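Beta-lactamase (Klebsiella pneumoniae, PDB 6KBY) probably hydrolyses the amide bond of beta-lactam antibiotics to give substituted beta-amino acids, as a class C serine enzyme, and binds AMP in its active-site pocket. Local coordinates at residues I47-L52 against Q59-N64; V116-S121 against G266-G271. All coordinates share one frame; numbering follows the deposited sequence.

Overall arrangement
The two contacts lie on opposite sides of the chain's centre, with about 26 Å between their nearest atoms, yet both reach the same antiparallel sheet. Interaction 1 is partly buried and belongs to one of the sheet's two outermost strands, 44-50, where the chain turns away and its return past 59-64 is tied down by a backbone hydrogen bond, two bridging waters and the side chains of Val61 and Asn49. Interaction 2 is buried: the loop after helix 113-117 packs on strand 266-270 through threonine methyls and hydroxyls set against aromatic side chains. It rests on side chains, without a direct hydrogen bond between its segments, and lies nearer the AMP-binding pocket.

Interaction 1: residues I47-L52 against Q59-N64; sequences IYNYGL and QPVTEN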
ATOM      1  N   ILE A  47     -14.211  -3.664 -13.535  1.00  8.77           N
ATOM      2  CA  ILE A  47     -12.847  -4.148 -13.724  1.00  9.14           C
ATOM      3  C   ILE A  47     -12.536  -4.076 -15.207  1.00  7.99           C
ATOM      4  O   ILE A  47     -13.271  -4.651 -16.018  1.00  9.50           O
ATOM      5  CB  ILE A  47     -12.694  -5.606 -13.252  1.00 11.67           C
ATOM      6  CG1 ILE A  47     -13.297  -5.827 -11.860  1.00 15.64           C
ATOM      7  CG2 ILE A  47     -11.226  -6.033 -13.338  1.00 13.17           C
ATOM      8  CD1 ILE A  47     -12.488  -5.267 -10.739  1.00 16.22           C
ATOM      9  N   TYR A  48     -11.440  -3.410 -15.560  1.00  8.47           N
ATOM     10  CA  TYR A  48     -11.024  -3.254 -16.950  1.00  8.89           C
ATOM     11  C   TYR A  48      -9.614  -3.806 -17.102  1.00  7.61           C
ATOM     12  O   TYR A  48      -8.698  -3.387 -16.385  1.00  8.72           O
ATOM     13  CB  TYR A  48     -11.086  -1.782 -17.363  1.00 10.28           C
ATOM     14  CG  TYR A  48     -12.467  -1.201 -17.155  1.00 11.24           C
ATOM     15  CD1 TYR A  48     -13.526  -1.598 -17.957  1.00 14.13           C
ATOM     16  CD2 TYR A  48     -12.726  -0.283 -16.143  1.00 13.57           C
ATOM     17  CE1 TYR A  48     -14.801  -1.093 -17.770  1.00 15.30           C
ATOM     18  CE2 TYR A  48     -14.006   0.233 -15.950  1.00 12.00           C
ATOM     19  CZ  TYR A  48     -15.031  -0.179 -16.769  1.00 12.94           C
ATOM     20  OH  TYR A  48     -16.303   0.323 -16.591  1.00 14.28           O
ATOM     21  N   ASN A  49      -9.441  -4.748 -18.025  1.00  8.30           N
ATOM     22  CA  ASN A  49      -8.162  -5.403 -18.256  1.00  8.78           C
ATOM     23  C   ASN A  49      -7.625  -5.025 -19.626  1.00  7.22           C
ATOM     24  O   ASN A  49      -8.387  -4.926 -20.598  1.00  9.05           O
ATOM     25  CB  ASN A  49      -8.319  -6.915 -18.161  1.00  9.30           C
ATOM     26  CG  ASN A  49      -8.802  -7.348 -16.799  1.00  9.00           C
ATOM     27  OD1 ASN A  49      -8.356  -6.822 -15.776  1.00  9.10           O
ATOM     28  ND2 ASN A  49      -9.739  -8.287 -16.774  1.00 11.38           N
ATOM     29  N   TYR A  50      -6.311  -4.833 -19.702  1.00  8.13           N
ATOM     30  CA  TYR A  50      -5.674  -4.344 -20.919  1.00  8.26           C
ATOM     31  C   TYR A  50      -4.388  -5.110 -21.170  1.00  8.17           C
ATOM     32  O   TYR A  50      -3.572  -5.267 -20.260  1.00  8.44           O
ATOM     33  CB  TYR A  50      -5.302  -2.867 -20.774  1.00  8.96           C
ATOM     34  CG  TYR A  50      -6.464  -1.960 -20.460  1.00  8.52           C
ATOM     35  CD1 TYR A  50      -6.865  -1.742 -19.146  1.00  8.57           C
ATOM     36  CD2 TYR A  50      -7.154  -1.311 -21.476  1.00  9.62           C
ATOM     37  CE1 TYR A  50      -7.924  -0.904 -18.851  1.00  8.94           C
ATOM     38  CE2 TYR A  50      -8.217  -0.475 -21.192  1.00 10.15           C
ATOM     39  CZ  TYR A  50      -8.602  -0.282 -19.879  1.00  9.35           C
ATOM     40  OH  TYR A  50      -9.658   0.549 -19.572  1.00 11.23           O
ATOM     41  N   GLY A  51      -4.183  -5.543 -22.413  1.00  8.78           N
ATOM     42  CA  GLY A  51      -2.855  -5.976 -22.799  1.00  9.19           C
ATOM     43  C   GLY A  51      -2.440  -7.313 -22.209  1.00  8.98           C
ATOM     44  O   GLY A  51      -3.250  -8.223 -22.018  1.00  9.81           O
ATOM     45  N   LEU A  52      -1.142  -7.419 -21.931  1.00  9.62           N
ATOM     46  CA  LEU A  52      -0.465  -8.691 -21.708  1.00  9.15           C
ATOM     47  C   LEU A  52       0.124  -8.783 -20.309  1.00  8.87           C
ATOM     48  O   LEU A  52       0.864  -7.891 -19.878  1.00  9.38           O
ATOM     49  CB  LEU A  52       0.667  -8.869 -22.716  1.00  9.92           C
ATOM     50  CG  LEU A  52       0.260  -8.793 -24.181  1.00 11.82           C
ATOM     51  CD1 LEU A  52       1.476  -8.979 -25.084  1.00 14.45           C
ATOM     52  CD2 LEU A  52      -0.808  -9.826 -24.467  1.00 15.30           C
ATOM     53  N   GLN A  59       0.563 -13.985 -22.864  1.00 15.54           N
ATOM     54  CA  GLN A  59      -0.563 -14.279 -21.986  1.00 14.59           C
ATOM     55  C   GLN A  59      -1.295 -12.971 -21.709  1.00 13.24           C
ATOM     56  O   GLN A  59      -0.657 -11.979 -21.313  1.00 13.19           O
ATOM     57  CB  GLN A  59      -0.116 -14.915 -20.665  1.00 14.91           C
ATOM     58  CG  GLN A  59       0.564 -16.270 -20.805  1.00 20.10           C
ATOM     59  CD  GLN A  59      -0.376 -17.360 -21.290  1.00 22.28           C
ATOM     60  OE1 GLN A  59      -1.597 -17.190 -21.301  1.00 25.24           O
ATOM     61  NE2 GLN A  59       0.193 -18.494 -21.688  1.00 26.47           N
ATOM     62  N   PRO A  60      -2.608 -12.929 -21.893  1.00 12.44           N
ATOM     63  CA  PRO A  60      -3.355 -11.691 -21.653  1.00 11.97           C
ATOM     64  C   PRO A  60      -3.591 -11.463 -20.166  1.00 11.01           C
ATOM     65  O   PRO A  60      -3.618 -12.394 -19.362  1.00 11.93           O
ATOM     66  CB  PRO A  60      -4.687 -11.958 -22.358  1.00 13.51           C
ATOM     67  CG  PRO A  60      -4.867 -13.437 -22.219  1.00 16.48           C
ATOM     68  CD  PRO A  60      -3.484 -14.022 -22.355  1.00 16.72           C
ATOM     69  N   VAL A  61      -3.770 -10.189 -19.810  1.00 10.18           N
ATOM     70  CA  VAL A  61      -4.324  -9.857 -18.503  1.00  9.80           C
ATOM     71  C   VAL A  61      -5.774 -10.317 -18.475  1.00  9.58           C
ATOM     72  O   VAL A  61      -6.544 -10.049 -19.409  1.00 11.18           O
ATOM     73  CB  VAL A  61      -4.222  -8.345 -18.236  1.00  9.64           C
ATOM     74  CG1 VAL A  61      -4.848  -7.985 -16.884  1.00  9.46           C
ATOM     75  CG2 VAL A  61      -2.778  -7.879 -18.289  1.00  9.52           C
ATOM     76  N   THR A  62      -6.145 -11.042 -17.422  1.00  9.96           N
ATOM     77  CA  THR A  62      -7.501 -11.524 -17.208  1.00 10.31           C
ATOM     78  C   THR A  62      -7.929 -11.130 -15.802  1.00  9.87           C
ATOM     79  O   THR A  62      -7.158 -10.552 -15.032  1.00  9.14           O
ATOM     80  CB  THR A  62      -7.584 -13.052 -17.312  1.00 12.49           C
ATOM     81  OG1 THR A  62      -7.044 -13.632 -16.117  1.00 12.02           O
ATOM     82  CG2 THR A  62      -6.824 -13.571 -18.528  1.00 13.40           C
ATOM     83  N   GLU A  63      -9.160 -11.495 -15.447  1.00 10.39           N
ATOM     84  CA  GLU A  63      -9.655 -11.261 -14.097  1.00 11.15           C
ATOM     85  C   GLU A  63      -8.803 -11.946 -13.033  1.00 10.08           C
ATOM     86  O   GLU A  63      -8.873 -11.562 -11.859  1.00 10.65           O
ATOM     87  CB  GLU A  63     -11.094 -11.761 -13.981  1.00 13.59           C
ATOM     88  CG  GLU A  63     -11.230 -13.265 -14.155  1.00 19.50           C
ATOM     89  CD  GLU A  63     -12.660 -13.744 -14.022  1.00 25.71           C
ATOM     90  OE1 GLU A  63     -13.064 -14.635 -14.799  1.00 30.56           O
ATOM     91  OE2 GLU A  63     -13.379 -13.228 -13.138  1.00 30.30           O
ATOM     92  N   ASN A  64      -8.015 -12.950 -13.409  1.00 10.31           N
ATOM     93  CA  ASN A  64      -7.224 -13.717 -12.455  1.00 10.26           C
ATOM     94  C   ASN A  64      -5.771 -13.276 -12.371  1.00  9.19           C
ATOM     95  O   ASN A  64      -5.017 -13.828 -11.564  1.00  9.14           O
ATOM     96  CB  ASN A  64      -7.292 -15.210 -12.792  1.00 12.64           C
ATOM     97  CG  ASN A  64      -8.698 -15.753 -12.712  1.00 16.42           C
ATOM     98  OD1 ASN A  64      -9.429 -15.461 -11.772  1.00 18.27           O
ATOM     99  ND2 ASN A  64      -9.089 -16.535 -13.709  1.00 23.18           N
TER
HETATM  100  O   HOH W   1      -7.777  -8.372 -13.465  1.00  8.82           O
HETATM  101  O   HOH W   2      -6.089  -8.156 -21.550  1.00 17.17           O
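Beyond strand 44-50, an edge strand of the main sheet, the chain turns a corner at Gly51 and comes back antiparallel, so that Leu52 and Pro60 form a non-hydrogen-bonded pair at the root of the small 54-55/58-60 hairpin. Val61 N donates to Gly51 O at 3.0 Å, nearly straight at hydrogen (167°). Alongside it, Leu52 CA approaches Gln59 O at 3.3 Å in a CA-H...O contact. The Val61 side chain fills the corner: with CG1 anti to its backbone N (chi1 178°), its two methyls part, CG2 lying 3.4 Å from Tyr50 O and 3.6 Å from Leu52 C, and CG1 3.9 Å from Asn49 CB. The Asn49 amide reaches past this methyl, ND2 coming within 3.5 Å of Thr62 C, while OD1 is hydrogen-bonded to Ser36 OG on the adjoining strand. A water donating to both Asn49 OD1 and Thr62 O links the amide to the returning chain, and a second donates to Gly51 O (2.9 Å) and Val61 O. Gly51 O thus accepts from both a peptide N-H and a water. One direct hydrogen bond and two water bridges join the segments, so part of the polar linkage depends on bound water.

Interaction 2: residues V116-S121 against G266-G271; sequences VGTHTS and GYFKSG
The methyl of Thr120 stands over the centre of the Phe268 ring in a CH-pi contact, CG2 lying 3.9 Å from the ring centroid and only 4° off its normal. This joins the loop that follows helix 113-117 to strand 266-270 of the main antiparallel sheet, at a classic beta bulge that sets Tyr267 and Phe268 opposite the single Gln275. The bulge lets two consecutive aromatic residues point their CB atoms toward the loop. Thr120 and Phe268 approach from opposite directions, whereas Thr118 crosses both aromatic side chains at about a right angle. In Thr118, chi1 of 58° tucks the hydroxyl between the two backbone arms, beside Phe268, and Thr118 CG2 is 3.9 Å from Tyr267 CB. Thr118 OG1 is hydrogen-bonded to Leu114 O and Thr120 OG1 to Asn115 ND2; the two OG1 atoms of Thr118 and Thr120 are themselves 2.8 Å apart. Ala304 of strand 302-311 touches both Thr120 and Phe268. His119, between the threonines in sequence, turns its ring to that of Tyr156, an AMP-binding residue, with the planes at about 45°. Phe268 CE1 lies by both hydroxyls, 3.3 Å from Thr118 OG1 and 3.6 Å from Thr120 OG1.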
ATOM      1  N   VAL A 116       7.528   3.756  13.801  1.00  6.07           N
ATOM      2  CA  VAL A 116       7.789   2.903  12.640  1.00  6.47           C
ATOM      3  C   VAL A 116       6.556   2.761  11.757  1.00  6.09           C
ATOM      4  O   VAL A 116       6.680   2.529  10.547  1.00  6.97           O
ATOM      5  CB  VAL A 116       8.441   1.544  12.987  1.00  7.21           C
ATOM      6  CG1 VAL A 116       9.836   1.737  13.558  1.00  8.08           C
ATOM      7  CG2 VAL A 116       7.576   0.720  13.928  1.00  8.48           C
ATOM      8  N   GLY A 117       5.356   2.910  12.325  1.00  6.15           N
ATOM      9  CA  GLY A 117       4.136   2.861  11.529  1.00  7.25           C
ATOM     10  C   GLY A 117       3.813   4.112  10.741  1.00  6.19           C
ATOM     11  O   GLY A 117       2.862   4.099   9.951  1.00  6.84           O
ATOM     12  N   THR A 118       4.583   5.184  10.943  1.00  6.47           N
ATOM     13  CA  THR A 118       4.332   6.475  10.319  1.00  6.65           C
ATOM     14  C   THR A 118       5.577   7.021   9.634  1.00  5.95           C
ATOM     15  O   THR A 118       5.594   8.195   9.260  1.00  6.10           O
ATOM     16  CB  THR A 118       3.829   7.489  11.357  1.00  5.69           C
ATOM     17  OG1 THR A 118       4.791   7.606  12.406  1.00  6.68           O
ATOM     18  CG2 THR A 118       2.470   7.072  11.937  1.00  6.87           C
ATOM     19  N   HIS A 119       6.622   6.203   9.482  1.00  5.96           N
ATOM     20  CA  HIS A 119       7.875   6.617   8.849  1.00  5.70           C
ATOM     21  C   HIS A 119       8.578   7.724   9.622  1.00  6.39           C
ATOM     22  O   HIS A 119       9.320   8.516   9.037  1.00  7.41           O
ATOM     23  CB  HIS A 119       7.698   7.022   7.386  1.00  6.59           C
ATOM     24  CG  HIS A 119       7.016   5.991   6.557  1.00  5.99           C
ATOM     25  ND1 HIS A 119       7.536   4.733   6.345  1.00  7.16           N
ATOM     26  CD2 HIS A 119       5.848   6.047   5.873  1.00  6.84           C
ATOM     27  CE1 HIS A 119       6.707   4.055   5.566  1.00  6.73           C
ATOM     28  NE2 HIS A 119       5.676   4.829   5.266  1.00  7.74           N
ATOM     29  N   THR A 120       8.390   7.779  10.938  1.00  6.14           N
ATOM     30  CA  THR A 120       9.035   8.811  11.740  1.00  6.42           C
ATOM     31  C   THR A 120      10.109   8.271  12.681  1.00  6.87           C
ATOM     32  O   THR A 120      10.559   8.999  13.572  1.00  7.42           O
ATOM     33  CB  THR A 120       8.004   9.667  12.491  1.00  7.11           C
ATOM     34  OG1 THR A 120       7.174   8.837  13.319  1.00  6.61           O
ATOM     35  CG2 THR A 120       7.140  10.463  11.514  1.00  7.46           C
ATOM     36  N   SER A 121      10.561   7.028  12.492  1.00  6.33           N
ATOM     37  CA  SER A 121      11.675   6.554  13.310  1.00  7.35           C
ATOM     38  C   SER A 121      12.998   7.177  12.897  1.00  6.37           C
ATOM     39  O   SER A 121      13.882   7.357  13.742  1.00  7.80           O
ATOM     40  CB  SER A 121      11.801   5.028  13.283  1.00  7.60           C
ATOM     41  OG  SER A 121      12.301   4.555  12.037  1.00  7.11           O
ATOM     42  N   GLY A 266      -5.054   9.897  11.534  1.00  6.40           N
ATOM     43  CA  GLY A 266      -3.988  10.808  11.149  1.00  6.81           C
ATOM     44  C   GLY A 266      -3.071  11.137  12.309  1.00  5.90           C
ATOM     45  O   GLY A 266      -3.516  11.650  13.342  1.00  7.40           O
ATOM     46  N   TYR A 267      -1.780  10.847  12.153  1.00  6.58           N
ATOM     47  CA  TYR A 267      -0.824  10.948  13.248  1.00  6.82           C
ATOM     48  C   TYR A 267       0.218  12.039  13.072  1.00  7.00           C
ATOM     49  O   TYR A 267       0.701  12.576  14.077  1.00  6.95           O
ATOM     50  CB  TYR A 267      -0.106   9.609  13.446  1.00  7.82           C
ATOM     51  CG  TYR A 267      -1.005   8.497  13.920  1.00  7.24           C
ATOM     52  CD1 TYR A 267      -1.561   8.531  15.188  1.00  7.81           C
ATOM     53  CD2 TYR A 267      -1.298   7.410  13.102  1.00  7.52           C
ATOM     54  CE1 TYR A 267      -2.375   7.516  15.635  1.00  8.12           C
ATOM     55  CE2 TYR A 267      -2.112   6.381  13.543  1.00  7.29           C
ATOM     56  CZ  TYR A 267      -2.651   6.442  14.811  1.00  7.99           C
ATOM     57  OH  TYR A 267      -3.460   5.434  15.291  1.00  9.11           O
ATOM     58  N   PHE A 268       0.604  12.360  11.840  1.00  7.26           N
ATOM     59  CA  PHE A 268       1.584  13.404  11.590  1.00  7.52           C
ATOM     60  C   PHE A 268       1.188  14.159  10.336  1.00  7.59           C
ATOM     61  O   PHE A 268       0.614  13.591   9.403  1.00  8.33           O
ATOM     62  CB  PHE A 268       3.004  12.852  11.359  1.00  7.82           C
ATOM     63  CG  PHE A 268       3.645  12.270  12.587  1.00  7.22           C
ATOM     64  CD1 PHE A 268       3.437  10.946  12.920  1.00  7.85           C
ATOM     65  CD2 PHE A 268       4.465  13.044  13.402  1.00  7.74           C
ATOM     66  CE1 PHE A 268       4.017  10.408  14.054  1.00  7.96           C
ATOM     67  CE2 PHE A 268       5.063  12.500  14.527  1.00  7.56           C
ATOM     68  CZ  PHE A 268       4.832  11.191  14.855  1.00  8.45           C
ATOM     69  N   LYS A 269       1.525  15.440  10.311  1.00  8.00           N
ATOM     70  CA  LYS A 269       1.497  16.221   9.087  1.00  9.09           C
ATOM     71  C   LYS A 269       2.919  16.349   8.573  1.00  8.73           C
ATOM     72  O   LYS A 269       3.854  16.548   9.352  1.00  9.30           O
ATOM     73  CB  LYS A 269       0.941  17.622   9.345  1.00 11.16           C
ATOM     74  CG  LYS A 269      -0.559  17.657   9.521  1.00 17.95           C
ATOM     75  CD  LYS A 269      -1.056  19.089   9.509  1.00 22.55           C
ATOM     76  CE  LYS A 269      -1.651  19.417   8.157  1.00 25.98           C
ATOM     77  NZ  LYS A 269      -2.970  20.093   8.285  1.00 29.36           N
ATOM     78  N   SER A 270       3.082  16.224   7.264  1.00  8.44           N
ATOM     79  CA  SER A 270       4.389  16.424   6.653  1.00  8.91           C
ATOM     80  C   SER A 270       4.151  16.906   5.235  1.00  9.80           C
ATOM     81  O   SER A 270       3.470  16.228   4.458  1.00  9.07           O
ATOM     82  CB  SER A 270       5.185  15.118   6.651  1.00 10.05           C
ATOM     83  OG  SER A 270       6.542  15.349   6.318  1.00 11.66           O
ATOM     84  N   GLY A 271       4.686  18.078   4.903  1.00 11.35           N
ATOM     85  CA  GLY A 271       4.422  18.634   3.588  1.00 13.38           C
ATOM     86  C   GLY A 271       2.931  18.778   3.380  1.00 10.94           C
ATOM     87  O   GLY A 271       2.212  19.311   4.232  1.00 13.96           O
TER